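Local coordinates for protein L-threonine dehydrogenase (Flavobacterium frigidimaris, PDB 2YY7) that binds NAD and probably oxidises L-threonine at its C3 hydroxyl, as a member of the NAD-dependent epimerase/dehydratase family, at residues 6-11 / 74-79; 36-41 / 49-54; 185-190 / 201-206; 197-202 / 260-265. One frame throughout, in Å; residues are numbered along the deposited sequence.

Contact 1 of 4, residues 6-11 / 74-79; sequences LIIGAC and LMAALL. With NAD (nicotinamide-adenine-dinucleotide), chain E.
Ile-8 and Leu-74 face each other at the C-terminal ends of two parallel strands, 5-8 and 71-74, with their CA atoms 5.0 Å apart. Just beyond this bridge Met-75 N donates to Ile-8 O at 2.8 Å. The chains then run on past each other as loops, and Gly-9 CA comes 4.2 Å from Ala-76 N. Gly-9 has a positive phi of 87°. A side chain on it would run into Ala-76 N and its own preceding carbonyl, so the absence of a CB lets the two loops come this close.

The two strands are central strands of a Rossmann fold. The turn after strand 5-8 belongs to the glycine-rich loop of the family, and it leads into helix 13-26. NAD lies across the ends of both strands. Gly-9 CA is 3.6 Å from O4B of the adenosine ribose. Ala-76 CB reaches the adenine at C4A, also 3.6 Å away.

On one side of the sheet, Ile-8 CG2 touches Leu-74 CD1 at 4.0 Å and Ala-76 CB at 4.1 Å. Ile-8 holds CG2 anti to its backbone N, which turns this methyl to where it touches both. The Ile-8 and Leu-74 side chains cross obliquely. Ile-7 points to the other side and meets Met-75 through CG2 and CG. The Met-75 chain is bent at chi2 and chi3. It touches Ile-14 of helix 13-26 and Phe-114 of strand 112-118. Asp-35 OD2 bonds both Cys-11 N and the NAD.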
# COMPACT_ATOMS: atom_id res chain seq x y z
N LEU A 6 -6.56 -11.31 -23.79
CA LEU A 6 -7.06 -12.25 -22.80
C LEU A 6 -7.70 -11.42 -21.69
O LEU A 6 -7.02 -10.63 -21.02
CB LEU A 6 -5.94 -13.10 -22.21
CG LEU A 6 -6.37 -13.99 -21.04
CD1 LEU A 6 -7.45 -14.98 -21.49
CD2 LEU A 6 -5.15 -14.73 -20.48
N ILE A 7 -9.00 -11.58 -21.51
CA ILE A 7 -9.72 -10.86 -20.46
C ILE A 7 -9.97 -11.84 -19.32
O ILE A 7 -10.68 -12.83 -19.48
CB ILE A 7 -11.06 -10.31 -20.97
CG1 ILE A 7 -10.82 -9.29 -22.08
CG2 ILE A 7 -11.83 -9.67 -19.82
CD1 ILE A 7 -12.07 -8.85 -22.79
N ILE A 8 -9.37 -11.56 -18.17
CA ILE A 8 -9.53 -12.41 -16.99
C ILE A 8 -10.64 -11.79 -16.15
O ILE A 8 -10.56 -10.62 -15.76
CB ILE A 8 -8.21 -12.47 -16.20
CG1 ILE A 8 -7.09 -12.98 -17.11
CG2 ILE A 8 -8.36 -13.40 -14.99
CD1 ILE A 8 -5.73 -13.05 -16.43
N GLY A 9 -11.69 -12.57 -15.88
CA GLY A 9 -12.83 -12.09 -15.12
C GLY A 9 -13.80 -11.46 -16.11
O GLY A 9 -14.43 -10.45 -15.82
N ALA A 10 -13.92 -12.09 -17.28
CA ALA A 10 -14.76 -11.58 -18.37
C ALA A 10 -16.26 -11.62 -18.13
O ALA A 10 -17.02 -10.94 -18.83
CB ALA A 10 -14.43 -12.33 -19.66
N CYS A 11 -16.71 -12.40 -17.14
CA CYS A 11 -18.13 -12.50 -16.85
C CYS A 11 -18.63 -11.45 -15.86
O CYS A 11 -19.82 -11.41 -15.52
CB CYS A 11 -18.44 -13.91 -16.32
SG CYS A 11 -18.12 -15.21 -17.55
N LEU A 74 -6.76 -7.68 -16.69
CA LEU A 74 -7.04 -8.40 -15.44
C LEU A 74 -8.17 -7.72 -14.67
O LEU A 74 -7.95 -6.74 -13.94
CB LEU A 74 -5.78 -8.45 -14.58
CG LEU A 74 -5.88 -9.03 -13.16
CD1 LEU A 74 -6.35 -10.47 -13.21
CD2 LEU A 74 -4.53 -8.94 -12.49
N MET A 75 -9.37 -8.25 -14.82
CA MET A 75 -10.54 -7.67 -14.18
C MET A 75 -10.97 -8.42 -12.93
O MET A 75 -11.78 -7.91 -12.15
CB MET A 75 -11.71 -7.64 -15.17
CG MET A 75 -11.33 -7.08 -16.53
SD MET A 75 -10.60 -5.43 -16.43
CE MET A 75 -12.08 -4.41 -16.39
N ALA A 76 -10.44 -9.62 -12.72
CA ALA A 76 -10.81 -10.43 -11.56
C ALA A 76 -10.31 -9.85 -10.24
O ALA A 76 -9.15 -9.47 -10.12
CB ALA A 76 -10.30 -11.87 -11.74
N ALA A 77 -11.20 -9.81 -9.26
CA ALA A 77 -10.90 -9.29 -7.92
C ALA A 77 -12.21 -9.20 -7.16
O ALA A 77 -13.28 -9.24 -7.78
CB ALA A 77 -10.28 -7.91 -8.01
N LEU A 78 -12.14 -9.08 -5.84
CA LEU A 78 -13.33 -8.91 -5.02
C LEU A 78 -13.47 -7.40 -4.82
O LEU A 78 -12.47 -6.70 -4.63
CB LEU A 78 -13.19 -9.61 -3.66
CG LEU A 78 -13.11 -11.14 -3.66
CD1 LEU A 78 -13.27 -11.66 -2.24
CD2 LEU A 78 -14.21 -11.72 -4.54
N LEU A 79 -14.70 -6.89 -4.88
CA LEU A 79 -14.95 -5.46 -4.73
C LEU A 79 -14.99 -4.94 -3.29
O LEU A 79 -14.97 -5.72 -2.34
CB LEU A 79 -16.24 -5.09 -5.47
CG LEU A 79 -16.08 -4.83 -6.96
CD1 LEU A 79 -15.44 -6.02 -7.65
CD2 LEU A 79 -17.45 -4.52 -7.56
PA NAD E . -17.35 -8.28 -10.89
O1A NAD E . -18.67 -7.96 -11.49
O2A NAD E . -17.39 -8.74 -9.47
O5B NAD E . -16.53 -9.26 -11.82
C5B NAD E . -15.45 -10.00 -11.34
C4B NAD E . -15.29 -11.25 -12.17
O4B NAD E . -14.07 -11.88 -11.77
C3B NAD E . -16.45 -12.25 -11.96
O3B NAD E . -17.04 -12.66 -13.20
C2B NAD E . -15.78 -13.39 -11.17
O2B NAD E . -16.36 -14.65 -11.44
C1B NAD E . -14.32 -13.28 -11.65
N9A NAD E . -13.38 -13.95 -10.75
C8A NAD E . -13.39 -13.90 -9.35
N7A NAD E . -12.38 -14.66 -8.90
C5A NAD E . -11.73 -15.16 -9.98
C6A NAD E . -10.66 -16.02 -10.09
N6A NAD E . -10.12 -16.56 -9.01
N1A NAD E . -10.22 -16.39 -11.33
C2A NAD E . -10.83 -15.92 -12.48
N3A NAD E . -11.93 -15.08 -12.40
C4A NAD E . -12.36 -14.72 -11.14
O3 NAD E . -16.44 -6.96 -10.86
PN NAD E . -16.39 -5.73 -11.91
O1N NAD E . -16.44 -6.19 -13.34
O2N NAD E . -17.32 -4.70 -11.36
O5D NAD E . -14.90 -5.16 -11.63
C5D NAD E . -13.79 -5.59 -12.43
C4D NAD E . -12.52 -4.80 -11.99
O4D NAD E . -12.79 -3.41 -12.01
C3D NAD E . -12.09 -5.10 -10.55
O3D NAD E . -10.67 -5.01 -10.48
C2D NAD E . -12.65 -3.94 -9.76
O2D NAD E . -11.94 -3.82 -8.56
C1D NAD E . -12.50 -2.77 -10.75
N1N NAD E . -13.43 -1.68 -10.40
C2N NAD E . -14.79 -1.86 -10.58
C3N NAD E . -15.67 -0.83 -10.26
C7N NAD E . -17.14 -0.95 -10.55
O7N NAD E . -17.91 0.11 -10.11
N7N NAD E . -17.67 -2.03 -11.16
C4N NAD E . -15.17 0.37 -9.72
C5N NAD E . -13.79 0.55 -9.57
C6N NAD E . -12.93 -0.48 -9.89

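Contact 2 of 4, residues 36-41 / 49-54; sequences IRKLNT and FEVVNA. With NAD (nicotinamide-adenine-dinucleotide), chain E.
Phe-49 puts its CE2 3.3 Å from Lys-38 CG, with the lysine methylenes set against the ring at a slant. Arg-37 O lies at the ring edge, near its plane, 3.5 Å from Phe-49 CZ. The Arg-37 side chain leads away and holds the ribose hydroxyls of NAD, NE to O2B at 2.7 Å and NH2 to O3B at 2.8 Å. The Phe-49 ring is carried to the loop by CG anti to the backbone N (chi1 -180°), and it also touches Val-44 of helix 42-45. An alanine here is likely to leave the methylenes of Lys-38 without their aromatic partner and open a gap between Lys-38 and strand 49-51. Next but one, Val-51 adds CG2, 3.9 Å from Lys-38 CB. Strand 49-51 is an edge strand of the Rossmann sheet, parallel to strand 31-35, and the loops after both strands contribute to the adenosine end of the NAD site.

Val-52 O comes 3.2 Å from Ile-36 CA, and Ile-36 CG2 packs on the adenine at C4A. Asn-53 lies alongside Ile-36, whose CD1 approaches Asn-53 ND2. Asn-53 OD1 accepts from the adenine N6A at an N-H...O angle of 172°, and from Leu-55 N. Ala-54 N donates to N1A at 2.8 Å, so the adenine edge is read by two bonds.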
# COMPACT_ATOMS: atom_id res chain seq x y z
N ILE A 36 -13.51 -17.74 -13.66
CA ILE A 36 -13.54 -18.96 -12.86
C ILE A 36 -14.95 -19.55 -12.92
O ILE A 36 -15.14 -20.74 -12.68
CB ILE A 36 -13.11 -18.70 -11.39
CG1 ILE A 36 -12.91 -20.04 -10.68
CG2 ILE A 36 -14.15 -17.86 -10.67
CD1 ILE A 36 -12.06 -19.96 -9.43
N ARG A 37 -15.92 -18.71 -13.25
CA ARG A 37 -17.31 -19.13 -13.38
C ARG A 37 -17.63 -19.26 -14.87
O ARG A 37 -17.29 -18.38 -15.66
CB ARG A 37 -18.26 -18.09 -12.78
CG ARG A 37 -18.15 -17.91 -11.28
CD ARG A 37 -19.16 -16.86 -10.83
NE ARG A 37 -18.93 -15.59 -11.52
CZ ARG A 37 -19.84 -14.62 -11.60
NH1 ARG A 37 -21.03 -14.77 -11.05
NH2 ARG A 37 -19.54 -13.49 -12.25
N LYS A 38 -18.28 -20.35 -15.24
CA LYS A 38 -18.64 -20.57 -16.64
C LYS A 38 -20.15 -20.73 -16.74
O LYS A 38 -20.69 -21.83 -16.58
CB LYS A 38 -17.93 -21.83 -17.17
CG LYS A 38 -18.05 -22.07 -18.67
CD LYS A 38 -19.35 -22.77 -19.04
CE LYS A 38 -19.43 -23.06 -20.53
NZ LYS A 38 -18.33 -23.96 -21.00
N LEU A 39 -20.84 -19.62 -16.98
CA LEU A 39 -22.29 -19.63 -17.09
C LEU A 39 -22.73 -19.49 -18.54
O LEU A 39 -21.97 -19.01 -19.39
CB LEU A 39 -22.89 -18.49 -16.26
CG LEU A 39 -22.60 -18.53 -14.76
CD1 LEU A 39 -23.22 -17.32 -14.08
CD2 LEU A 39 -23.16 -19.82 -14.16
N ASN A 40 -23.96 -19.90 -18.83
CA ASN A 40 -24.50 -19.83 -20.19
C ASN A 40 -24.87 -18.39 -20.53
O ASN A 40 -25.92 -18.13 -21.12
CB ASN A 40 -25.72 -20.73 -20.33
CG ASN A 40 -26.90 -20.26 -19.50
OD1 ASN A 40 -26.81 -20.15 -18.27
ND2 ASN A 40 -28.02 -19.98 -20.16
N THR A 41 -24.00 -17.46 -20.16
CA THR A 41 -24.22 -16.04 -20.43
C THR A 41 -23.95 -15.74 -21.90
O THR A 41 -23.58 -16.64 -22.66
CB THR A 41 -23.30 -15.18 -19.55
OG1 THR A 41 -23.42 -13.80 -19.92
CG2 THR A 41 -21.86 -15.61 -19.70
N PHE A 49 -13.98 -18.93 -25.05
CA PHE A 49 -14.05 -18.82 -23.60
C PHE A 49 -13.19 -19.88 -22.94
O PHE A 49 -13.15 -21.03 -23.38
CB PHE A 49 -15.49 -18.97 -23.11
CG PHE A 49 -15.64 -18.86 -21.62
CD1 PHE A 49 -15.75 -17.61 -21.01
CD2 PHE A 49 -15.60 -19.99 -20.81
CE1 PHE A 49 -15.84 -17.49 -19.62
CE2 PHE A 49 -15.68 -19.89 -19.42
CZ PHE A 49 -15.80 -18.64 -18.82
N GLU A 50 -12.51 -19.50 -21.86
CA GLU A 50 -11.65 -20.42 -21.12
C GLU A 50 -11.87 -20.28 -19.62
O GLU A 50 -11.87 -19.16 -19.08
CB GLU A 50 -10.18 -20.12 -21.42
CG GLU A 50 -9.76 -20.35 -22.86
CD GLU A 50 -9.39 -21.79 -23.13
OE1 GLU A 50 -9.81 -22.67 -22.35
OE2 GLU A 50 -8.69 -22.04 -24.13
N VAL A 51 -12.05 -21.40 -18.94
CA VAL A 51 -12.21 -21.37 -17.50
C VAL A 51 -10.81 -21.15 -16.95
O VAL A 51 -9.85 -21.76 -17.44
CB VAL A 51 -12.75 -22.70 -16.94
CG1 VAL A 51 -12.73 -22.68 -15.41
CG2 VAL A 51 -14.17 -22.95 -17.45
N VAL A 52 -10.67 -20.29 -15.95
CA VAL A 52 -9.35 -20.05 -15.37
C VAL A 52 -9.47 -19.52 -13.96
O VAL A 52 -10.45 -18.86 -13.61
CB VAL A 52 -8.53 -19.03 -16.21
CG1 VAL A 52 -9.09 -17.62 -16.03
CG2 VAL A 52 -7.07 -19.08 -15.78
N ASN A 53 -8.48 -19.83 -13.13
CA ASN A 53 -8.45 -19.32 -11.77
C ASN A 53 -7.25 -18.39 -11.76
O ASN A 53 -6.11 -18.85 -11.81
CB ASN A 53 -8.25 -20.43 -10.75
CG ASN A 53 -8.34 -19.92 -9.32
OD1 ASN A 53 -8.01 -18.77 -9.05
ND2 ASN A 53 -8.80 -20.77 -8.41
N ALA A 54 -7.51 -17.08 -11.73
CA ALA A 54 -6.45 -16.07 -11.74
C ALA A 54 -5.46 -16.20 -10.58
O ALA A 54 -4.40 -15.58 -10.60
CB ALA A 54 -7.07 -14.68 -11.75
PA NAD E . -17.35 -8.28 -10.89
O1A NAD E . -18.67 -7.96 -11.49
O2A NAD E . -17.39 -8.74 -9.47
O5B NAD E . -16.53 -9.26 -11.82
C5B NAD E . -15.45 -10.00 -11.34
C4B NAD E . -15.29 -11.25 -12.17
O4B NAD E . -14.07 -11.88 -11.77
C3B NAD E . -16.45 -12.25 -11.96
O3B NAD E . -17.04 -12.66 -13.20
C2B NAD E . -15.78 -13.39 -11.17
O2B NAD E . -16.36 -14.65 -11.44
C1B NAD E . -14.32 -13.28 -11.65
N9A NAD E . -13.38 -13.95 -10.75
C8A NAD E . -13.39 -13.90 -9.35
N7A NAD E . -12.38 -14.66 -8.90
C5A NAD E . -11.73 -15.16 -9.98
C6A NAD E . -10.66 -16.02 -10.09
N6A NAD E . -10.12 -16.56 -9.01
N1A NAD E . -10.22 -16.39 -11.33
C2A NAD E . -10.83 -15.92 -12.48
N3A NAD E . -11.93 -15.08 -12.40
C4A NAD E . -12.36 -14.72 -11.14
O3 NAD E . -16.44 -6.96 -10.86
PN NAD E . -16.39 -5.73 -11.91
O1N NAD E . -16.44 -6.19 -13.34
O2N NAD E . -17.32 -4.70 -11.36
O5D NAD E . -14.90 -5.16 -11.63
C5D NAD E . -13.79 -5.59 -12.43
C4D NAD E . -12.52 -4.80 -11.99
O4D NAD E . -12.79 -3.41 -12.01
C3D NAD E . -12.09 -5.10 -10.55
O3D NAD E . -10.67 -5.01 -10.48
C2D NAD E . -12.65 -3.94 -9.76
O2D NAD E . -11.94 -3.82 -8.56
C1D NAD E . -12.50 -2.77 -10.75
N1N NAD E . -13.43 -1.68 -10.40
C2N NAD E . -14.79 -1.86 -10.58
C3N NAD E . -15.67 -0.83 -10.26
C7N NAD E . -17.14 -0.95 -10.55
O7N NAD E . -17.91 0.11 -10.11
N7N NAD E . -17.67 -2.03 -11.16
C4N NAD E . -15.17 0.37 -9.72
C5N NAD E . -13.79 0.55 -9.57
C6N NAD E . -12.93 -0.48 -9.89

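Contact 3 of 4, residues 185-190 / 201-206; sequences TDYAVD and YECFLS
Tyr-187 of helix 187-197 sets its CB over one face of the Phe-204 ring, a CH-pi contact of 4.0 Å to the centroid, offset toward the rim. Asp-186 N lies at the edge of that ring. With CG between its backbone N and carbonyl carbon (chi1 64°), the Phe-204 ring comes near the helix. It also makes a cation-pi contact with Arg-272.

The Tyr-187 ring has Cys-203 SG at an oblique angle, 4.2 Å from its centroid, with SG nearest to CD2. Leu-205 crosses it at about a right angle, Leu-205 CD2 to Tyr-187 CD1 at 3.9 Å. Tyr-201 CE1 lies at the edge of the Tyr-187 ring, and Tyr-201 OH comes 3.3 Å from Tyr-187 CB. Over one Tyr-201 face lies the backbone of Asp-190.

A water joins the helix to the strand. It donates to Asp-190 OD1 at 2.6 Å and is hydrogen-bonded to Tyr-201 OH at 2.7 Å. A phenylalanine in place of Tyr-201 would probably leave this water without its strand partner and Asp-190 OD1 without its water-mediated tie to the aromatic side chain. The contact joins a helix to the strand that follows it. Carbon and sulfur pack on the rings. The polar link from the Asp-190 carboxylate to Tyr-201 OH is made by one bound water, while Asp-190 CB packs directly on the tyrosine.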
# COMPACT_ATOMS: atom_id res chain seq x y z
N THR A 185 -20.93 1.42 -4.54
CA THR A 185 -21.72 2.28 -5.41
C THR A 185 -22.83 1.52 -6.14
O THR A 185 -23.54 2.10 -6.97
CB THR A 185 -20.81 2.96 -6.46
OG1 THR A 185 -20.03 1.96 -7.13
CG2 THR A 185 -19.87 3.95 -5.79
N ASP A 186 -22.99 0.24 -5.83
CA ASP A 186 -23.99 -0.59 -6.49
C ASP A 186 -25.43 -0.09 -6.41
O ASP A 186 -26.27 -0.49 -7.21
CB ASP A 186 -23.91 -2.02 -5.96
CG ASP A 186 -22.60 -2.72 -6.33
OD1 ASP A 186 -21.69 -2.06 -6.88
OD2 ASP A 186 -22.48 -3.93 -6.06
N TYR A 187 -25.72 0.80 -5.46
CA TYR A 187 -27.08 1.32 -5.33
C TYR A 187 -27.51 2.06 -6.59
O TYR A 187 -28.70 2.10 -6.92
CB TYR A 187 -27.22 2.26 -4.13
CG TYR A 187 -26.97 3.71 -4.46
CD1 TYR A 187 -25.69 4.26 -4.38
CD2 TYR A 187 -28.01 4.53 -4.91
CE1 TYR A 187 -25.45 5.60 -4.75
CE2 TYR A 187 -27.78 5.86 -5.28
CZ TYR A 187 -26.50 6.38 -5.20
OH TYR A 187 -26.27 7.69 -5.58
N ALA A 188 -26.55 2.65 -7.30
CA ALA A 188 -26.83 3.41 -8.52
C ALA A 188 -27.30 2.52 -9.67
O ALA A 188 -27.75 3.01 -10.70
CB ALA A 188 -25.61 4.22 -8.93
N VAL A 189 -27.16 1.21 -9.49
CA VAL A 189 -27.60 0.25 -10.48
C VAL A 189 -28.92 -0.33 -9.97
O VAL A 189 -29.93 -0.32 -10.67
CB VAL A 189 -26.57 -0.90 -10.66
CG1 VAL A 189 -27.14 -1.97 -11.60
CG2 VAL A 189 -25.28 -0.33 -11.23
N ASP A 190 -28.91 -0.79 -8.73
CA ASP A 190 -30.10 -1.37 -8.10
C ASP A 190 -31.32 -0.46 -8.19
O ASP A 190 -32.43 -0.91 -8.48
CB ASP A 190 -29.81 -1.69 -6.64
CG ASP A 190 -28.83 -2.84 -6.46
OD1 ASP A 190 -28.39 -3.07 -5.32
OD2 ASP A 190 -28.52 -3.51 -7.47
N TYR A 201 -37.75 2.02 -4.06
CA TYR A 201 -36.44 1.47 -3.73
C TYR A 201 -35.99 1.85 -2.32
O TYR A 201 -36.26 2.95 -1.85
CB TYR A 201 -35.41 1.96 -4.75
CG TYR A 201 -33.97 1.56 -4.46
CD1 TYR A 201 -32.96 2.52 -4.42
CD2 TYR A 201 -33.62 0.23 -4.23
CE1 TYR A 201 -31.64 2.17 -4.16
CE2 TYR A 201 -32.29 -0.14 -3.97
CZ TYR A 201 -31.31 0.85 -3.94
OH TYR A 201 -30.01 0.51 -3.66
N GLU A 202 -35.33 0.91 -1.65
CA GLU A 202 -34.79 1.15 -0.33
C GLU A 202 -33.27 1.21 -0.51
O GLU A 202 -32.62 0.19 -0.70
CB GLU A 202 -35.21 0.03 0.63
CG GLU A 202 -36.71 0.03 0.92
CD GLU A 202 -37.12 -0.99 1.98
OE1 GLU A 202 -38.31 -1.01 2.35
OE2 GLU A 202 -36.25 -1.76 2.43
N CYS A 203 -32.74 2.42 -0.48
CA CYS A 203 -31.32 2.70 -0.68
C CYS A 203 -30.44 2.37 0.53
O CYS A 203 -30.79 2.70 1.67
CB CYS A 203 -31.17 4.18 -1.04
SG CYS A 203 -29.58 4.65 -1.74
N PHE A 204 -29.28 1.75 0.29
CA PHE A 204 -28.39 1.40 1.39
C PHE A 204 -27.36 2.48 1.74
O PHE A 204 -26.41 2.23 2.49
CB PHE A 204 -27.69 0.05 1.12
CG PHE A 204 -26.79 0.04 -0.08
CD1 PHE A 204 -25.55 0.66 -0.05
CD2 PHE A 204 -27.16 -0.65 -1.23
CE1 PHE A 204 -24.68 0.60 -1.14
CE2 PHE A 204 -26.30 -0.73 -2.33
CZ PHE A 204 -25.06 -0.10 -2.29
N LEU A 205 -27.57 3.68 1.21
CA LEU A 205 -26.72 4.84 1.47
C LEU A 205 -27.66 6.02 1.75
O LEU A 205 -28.74 6.10 1.17
CB LEU A 205 -25.84 5.14 0.26
CG LEU A 205 -24.33 4.90 0.34
CD1 LEU A 205 -24.01 3.59 1.05
CD2 LEU A 205 -23.76 4.92 -1.06
N SER A 206 -27.25 6.94 2.63
CA SER A 206 -28.07 8.10 2.97
C SER A 206 -28.22 9.04 1.76
O SER A 206 -27.33 9.11 0.91
CB SER A 206 -27.49 8.85 4.18
OG SER A 206 -26.13 9.17 3.99
O HOH W 1 -29.68 -2.16 -3.28

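Contact 4 of 4, residues 197-202 / 260-265; sequences ADKKYE and IPEFTI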
# COMPACT_ATOMS: atom_id res chain seq x y z
N ALA A 197 -39.09 -2.26 -11.61
CA ALA A 197 -39.82 -3.43 -11.17
C ALA A 197 -40.87 -3.16 -10.09
O ALA A 197 -42.02 -3.60 -10.22
CB ALA A 197 -38.84 -4.50 -10.68
N ASP A 198 -40.48 -2.45 -9.04
CA ASP A 198 -41.40 -2.17 -7.94
C ASP A 198 -41.89 -0.73 -7.85
O ASP A 198 -42.83 -0.44 -7.12
CB ASP A 198 -40.74 -2.54 -6.61
CG ASP A 198 -40.02 -3.87 -6.66
OD1 ASP A 198 -40.59 -4.83 -7.23
OD2 ASP A 198 -38.90 -3.96 -6.13
N LYS A 199 -41.25 0.17 -8.59
CA LYS A 199 -41.64 1.58 -8.56
C LYS A 199 -41.28 2.21 -7.22
O LYS A 199 -41.83 3.24 -6.85
CB LYS A 199 -43.14 1.71 -8.82
CG LYS A 199 -43.48 2.56 -10.02
CD LYS A 199 -42.92 1.97 -11.31
CE LYS A 199 -43.59 0.65 -11.66
NZ LYS A 199 -43.15 0.15 -12.99
N LYS A 200 -40.37 1.56 -6.50
CA LYS A 200 -39.90 2.05 -5.20
C LYS A 200 -38.57 1.37 -4.89
O LYS A 200 -38.28 0.29 -5.39
CB LYS A 200 -40.92 1.75 -4.10
CG LYS A 200 -41.21 0.28 -3.89
CD LYS A 200 -42.27 0.07 -2.81
CE LYS A 200 -43.57 0.80 -3.16
NZ LYS A 200 -44.62 0.61 -2.12
N TYR A 201 -37.75 2.02 -4.06
CA TYR A 201 -36.44 1.47 -3.73
C TYR A 201 -35.99 1.85 -2.32
O TYR A 201 -36.26 2.95 -1.85
CB TYR A 201 -35.41 1.96 -4.75
CG TYR A 201 -33.97 1.56 -4.46
CD1 TYR A 201 -32.96 2.52 -4.42
CD2 TYR A 201 -33.62 0.23 -4.23
CE1 TYR A 201 -31.64 2.17 -4.16
CE2 TYR A 201 -32.29 -0.14 -3.97
CZ TYR A 201 -31.31 0.85 -3.94
OH TYR A 201 -30.01 0.51 -3.66
N GLU A 202 -35.33 0.91 -1.65
CA GLU A 202 -34.79 1.15 -0.33
C GLU A 202 -33.27 1.21 -0.51
O GLU A 202 -32.62 0.19 -0.70
CB GLU A 202 -35.21 0.03 0.63
CG GLU A 202 -36.71 0.03 0.92
CD GLU A 202 -37.12 -0.99 1.98
OE1 GLU A 202 -38.31 -1.01 2.35
OE2 GLU A 202 -36.25 -1.76 2.43
N ILE A 260 -40.28 7.99 -14.32
CA ILE A 260 -41.24 7.21 -13.54
C ILE A 260 -41.71 8.13 -12.41
O ILE A 260 -41.17 8.10 -11.30
CB ILE A 260 -40.57 5.95 -12.95
CG1 ILE A 260 -39.82 5.19 -14.05
CG2 ILE A 260 -41.62 5.04 -12.33
CD1 ILE A 260 -39.00 4.02 -13.56
N PRO A 261 -42.72 8.96 -12.69
CA PRO A 261 -43.30 9.93 -11.74
C PRO A 261 -43.75 9.38 -10.39
O PRO A 261 -43.72 10.09 -9.39
CB PRO A 261 -44.46 10.54 -12.53
CG PRO A 261 -43.99 10.43 -13.95
CD PRO A 261 -43.42 9.04 -13.99
N GLU A 262 -44.17 8.12 -10.36
CA GLU A 262 -44.66 7.50 -9.13
C GLU A 262 -43.55 6.87 -8.30
O GLU A 262 -43.79 6.40 -7.19
CB GLU A 262 -45.72 6.45 -9.45
CG GLU A 262 -45.21 5.26 -10.27
CD GLU A 262 -45.22 5.51 -11.78
OE1 GLU A 262 -44.81 6.61 -12.22
OE2 GLU A 262 -45.64 4.60 -12.53
N PHE A 263 -42.32 6.87 -8.82
CA PHE A 263 -41.20 6.28 -8.10
C PHE A 263 -40.95 6.95 -6.76
O PHE A 263 -40.91 8.17 -6.66
CB PHE A 263 -39.92 6.38 -8.94
CG PHE A 263 -38.69 5.90 -8.22
CD1 PHE A 263 -38.60 4.59 -7.76
CD2 PHE A 263 -37.61 6.75 -8.02
CE1 PHE A 263 -37.45 4.13 -7.11
CE2 PHE A 263 -36.46 6.31 -7.36
CZ PHE A 263 -36.38 5.00 -6.91
N THR A 264 -40.77 6.14 -5.72
CA THR A 264 -40.49 6.66 -4.38
C THR A 264 -39.24 5.99 -3.83
O THR A 264 -38.92 4.86 -4.19
CB THR A 264 -41.66 6.39 -3.42
OG1 THR A 264 -41.91 4.99 -3.34
CG2 THR A 264 -42.92 7.11 -3.91
N ILE A 265 -38.54 6.69 -2.95
CA ILE A 265 -37.31 6.15 -2.38
C ILE A 265 -37.17 6.46 -0.89
O ILE A 265 -37.45 7.56 -0.44
CB ILE A 265 -36.08 6.71 -3.13
CG1 ILE A 265 -34.79 6.08 -2.59
CG2 ILE A 265 -36.02 8.23 -2.98
CD1 ILE A 265 -33.54 6.47 -3.38
O HOH W 2 -43.72 4.48 -5.33
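Phe-263 brings its ring edge to Tyr-201, whose CB lies in the ring plane 3.8 Å from Phe-263 CE1. Lys-199 O and the Lys-200 carbonyl carbon approach the same ring obliquely. Ala-195 and Ala-253, from helices 187-197 and 249-257, also touch Phe-263. Beside it, Ile-265 runs alongside the Tyr-201 ring, pointing the same way, and its CD1 meets Tyr-201 CD1 obliquely at 4.1 Å.

The other side of the sheet carries Lys-200 and Thr-264. Thr-264 OG1 donates to a water, which in turn donates to Lys-199 O and Glu-262 O. With OG1 set between backbone N and carbonyl carbon (chi1 59°), it can reach this water. At the start of the strands the bent Lys-199 chain lays CD on Ile-260 CG2, a tight 3.5 Å, and CG on Glu-262. Its NZ bonds Ile-196 O.

Thr-264 N donates to Lys-199 O at 3.3 Å. Tyr-201 N donates to Thr-264 O at 3.1 Å. A type I turn from Ile-260 to Phe-263 leads into the second strand. Strands 200-203 and 264-267 thus pair in parallel as a small two-stranded sheet, each preceded by a helix, and it is separate from the large Rossmann sheet.

In the fold
Contact 2 falls within the chain span between the two segments of contact 1. Contacts 3 and 4 follow later. Contacts 1 and 2 have centres 10 Å apart, share the Rossmann sheet, and touch both NAD and each other. Contacts 3 and 4 have centres 12 Å apart. They share strand 200-203, with Tyr-201 in both, and Cys-203 CB meets Ile-265 CD1 at 4.0 Å. Contacts 1 and 3 have centres 23 Å apart but nearest atoms about 5 Å apart, without touching. Contacts 2 and 4 have centres 35 Å apart. One pair lines the cofactor site, contact 2 at the adenosine end and contact 1 on to the phosphates and nicotinamide ribose. The other shapes the small parallel sheet and its helix.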